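Local coordinates for uncharacterized protein 14 (Sulfolobus islandicus filamentous virus, PDB 2H36), which is of unknown function but belongs to a family that includes the anti-CRISPR protein AcrID1, and so may help the virus counter its host's defences, at residues D74-D79 against L88-R93. Numbering follows the deposited sequence.
Sequences DQYTYD and LEFTYR
Tyr92 turns the edge of its ring to Asp74: OD2 lies in the ring plane 3.9 Å from CE1, with the carboxylate and ring planes 74° apart. The CG of Tyr92 sits between its backbone N and carbonyl carbon (chi1 71°), and the end of the ring thereby comes close to the opposing strand. Asp74 OD2 also accepts a hydrogen bond from Tyr76 OH, on its syn side but well out of the carboxylate plane, and is also hydrogen-bonded to Tyr53 OH, so two tyrosine hydroxyls grip this buried oxygen. Phe90 presents its edge to Tyr76, CD1 to CD1 at 4.3 Å, while the edge of Tyr78 meets the aliphatic chain of Leu88, its CE1 4.0 Å from Leu88 CB.

Gln75 and Glu89 pair on the other face of the sheet. Both chains run extended beyond CG, and Gln75 NE2 donates to the anti lone pair of Glu89 OE1 at 3.0 Å, nearly in the amide plane though the bond is bent, with amide and carboxylate 24° apart. Their backbones form the non-hydrogen-bonded pair of this antiparallel register. It is flanked by two hydrogen-bonded pairs: Asp74 N to Phe90 O and Phe90 N to Asp74 O, each 2.8 Å, and Tyr76 N to Leu88 O at 2.7 Å with its return bond from Leu88 N to Tyr76 O at 2.9 Å.

This is the beta hairpin of strands 71-79 and 85-94, embedded in a larger antiparallel sheet. Strand 62-66 pairs with the first arm and strand 98-109 with the second. Tyr53, from helix 50-55, packs edge-to-face with Phe90 and Tyr92 on the aromatic face, where Tyr60 meets Tyr76, Phe31 meets Tyr78, and Leu57 O is hydrogen-bonded to Tyr78 OH.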
loop_
_atom_site.group_PDB
_atom_site.type_symbol
_atom_site.label_atom_id
_atom_site.label_comp_id
_atom_site.label_asym_id
_atom_site.label_seq_id
_atom_site.Cartn_x
_atom_site.Cartn_y
_atom_site.Cartn_z
ATOM N N ASP A 74 3.330 6.786 -8.428
ATOM C CA ASP A 74 2.289 5.943 -8.971
ATOM C C ASP A 74 0.950 6.432 -8.452
ATOM O O ASP A 74 0.735 6.538 -7.236
ATOM C CB ASP A 74 2.681 4.546 -8.510
ATOM C CG ASP A 74 2.009 3.459 -9.302
ATOM O OD1 ASP A 74 1.444 3.788 -10.374
ATOM O OD2 ASP A 74 2.057 2.282 -8.852
ATOM N N GLN A 75 0.038 6.729 -9.364
ATOM C CA GLN A 75 -1.254 7.241 -8.945
ATOM C C GLN A 75 -2.433 6.296 -9.238
ATOM O O GLN A 75 -2.520 5.697 -10.312
ATOM C CB GLN A 75 -1.470 8.607 -9.572
ATOM C CG GLN A 75 -2.655 9.344 -9.025
ATOM C CD GLN A 75 -2.653 10.792 -9.445
ATOM O OE1 GLN A 75 -3.557 11.243 -10.153
ATOM N NE2 GLN A 75 -1.628 11.535 -9.020
ATOM N N TYR A 76 -3.338 6.180 -8.270
ATOM C CA TYR A 76 -4.501 5.294 -8.374
ATOM C C TYR A 76 -5.824 6.022 -8.159
ATOM O O TYR A 76 -5.920 6.919 -7.319
ATOM C CB TYR A 76 -4.343 4.125 -7.411
ATOM C CG TYR A 76 -3.193 3.245 -7.833
ATOM C CD1 TYR A 76 -1.882 3.534 -7.430
ATOM C CD2 TYR A 76 -3.402 2.154 -8.687
ATOM C CE1 TYR A 76 -0.821 2.750 -7.844
ATOM C CE2 TYR A 76 -2.343 1.366 -9.103
ATOM C CZ TYR A 76 -1.058 1.674 -8.678
ATOM O OH TYR A 76 -0.007 0.889 -9.077
ATOM N N THR A 77 -6.836 5.645 -8.932
ATOM C CA THR A 77 -8.116 6.332 -8.884
ATOM C C THR A 77 -9.208 5.380 -8.450
ATOM O O THR A 77 -9.284 4.242 -8.929
ATOM C CB THR A 77 -8.469 6.940 -10.246
ATOM O OG1 THR A 77 -7.703 8.131 -10.435
ATOM C CG2 THR A 77 -9.954 7.272 -10.342
ATOM N N TYR A 78 -10.048 5.858 -7.538
ATOM C CA TYR A 78 -11.196 5.100 -7.066
ATOM C C TYR A 78 -12.461 5.929 -7.264
ATOM O O TYR A 78 -12.741 6.863 -6.503
ATOM C CB TYR A 78 -11.005 4.713 -5.605
ATOM C CG TYR A 78 -9.743 3.914 -5.349
ATOM C CD1 TYR A 78 -8.518 4.552 -5.117
ATOM C CD2 TYR A 78 -9.774 2.518 -5.332
ATOM C CE1 TYR A 78 -7.356 3.827 -4.878
ATOM C CE2 TYR A 78 -8.614 1.776 -5.094
ATOM C CZ TYR A 78 -7.412 2.442 -4.868
ATOM O OH TYR A 78 -6.282 1.701 -4.632
ATOM N N ASP A 79 -13.201 5.600 -8.317
ATOM C CA ASP A 79 -14.470 6.242 -8.600
ATOM C C ASP A 79 -15.472 5.950 -7.491
ATOM O O ASP A 79 -15.810 4.796 -7.238
ATOM C CB ASP A 79 -15.008 5.775 -9.954
ATOM C CG ASP A 79 -14.229 6.352 -11.127
ATOM O OD1 ASP A 79 -13.363 7.233 -10.908
ATOM O OD2 ASP A 79 -14.487 5.928 -12.276
ATOM N N LEU A 88 -5.107 7.942 -4.700
ATOM C CA LEU A 88 -4.076 7.418 -3.806
ATOM C C LEU A 88 -2.800 7.528 -4.630
ATOM O O LEU A 88 -2.813 7.240 -5.825
ATOM C CB LEU A 88 -4.468 6.032 -3.313
ATOM C CG LEU A 88 -3.408 5.247 -2.549
ATOM C CD1 LEU A 88 -3.171 5.900 -1.197
ATOM C CD2 LEU A 88 -3.858 3.819 -2.392
ATOM N N GLU A 89 -1.697 7.913 -3.991
ATOM C CA GLU A 89 -0.432 8.073 -4.719
ATOM C C GLU A 89 0.773 7.545 -3.955
ATOM O O GLU A 89 1.028 7.979 -2.828
ATOM C CB GLU A 89 -0.232 9.544 -5.038
ATOM C CG GLU A 89 1.068 9.866 -5.730
ATOM C CD GLU A 89 1.177 11.353 -6.057
ATOM O OE1 GLU A 89 0.593 11.783 -7.083
ATOM O OE2 GLU A 89 1.839 12.088 -5.280
ATOM N N PHE A 90 1.512 6.614 -4.565
ATOM C CA PHE A 90 2.740 6.067 -3.952
ATOM C C PHE A 90 4.036 6.459 -4.632
ATOM O O PHE A 90 4.221 6.182 -5.822
ATOM C CB PHE A 90 2.762 4.547 -4.011
ATOM C CG PHE A 90 1.658 3.884 -3.233
ATOM C CD1 PHE A 90 0.424 3.626 -3.827
ATOM C CD2 PHE A 90 1.859 3.480 -1.920
ATOM C CE1 PHE A 90 -0.588 3.002 -3.121
ATOM C CE2 PHE A 90 0.846 2.849 -1.214
ATOM C CZ PHE A 90 -0.378 2.613 -1.815
ATOM N N THR A 91 4.981 6.987 -3.822
ATOM C CA THR A 91 6.261 7.394 -4.397
ATOM C C THR A 91 7.168 6.260 -3.968
ATOM O O THR A 91 7.244 5.956 -2.781
ATOM C CB THR A 91 6.810 8.710 -3.868
ATOM O OG1 THR A 91 5.945 9.771 -4.270
ATOM C CG2 THR A 91 8.184 8.971 -4.428
ATOM N N TYR A 92 7.840 5.618 -4.918
ATOM C CA TYR A 92 8.723 4.505 -4.569
ATOM C C TYR A 92 9.824 4.063 -5.525
ATOM O O TYR A 92 9.666 4.096 -6.748
ATOM C CB TYR A 92 7.925 3.204 -4.459
ATOM C CG TYR A 92 7.417 2.634 -5.769
ATOM C CD1 TYR A 92 6.073 2.759 -6.130
ATOM C CD2 TYR A 92 8.266 1.929 -6.626
ATOM C CE1 TYR A 92 5.595 2.216 -7.322
ATOM C CE2 TYR A 92 7.801 1.392 -7.821
ATOM C CZ TYR A 92 6.465 1.534 -8.158
ATOM O OH TYR A 92 6.002 0.994 -9.334
ATOM N N ARG A 93 10.921 3.570 -4.880
ATOM C CA ARG A 93 12.025 3.047 -5.678
ATOM C C ARG A 93 11.760 1.555 -5.632
ATOM O O ARG A 93 11.129 1.053 -4.694
ATOM C CB ARG A 93 13.397 3.346 -5.089
ATOM C CG ARG A 93 13.877 4.749 -5.367
ATOM C CD ARG A 93 15.039 5.091 -4.479
ATOM N NE ARG A 93 16.170 4.208 -4.720
ATOM C CZ ARG A 93 17.345 4.325 -4.120
ATOM N NH1 ARG A 93 17.550 5.294 -3.238
ATOM N NH2 ARG A 93 18.318 3.477 -4.402
#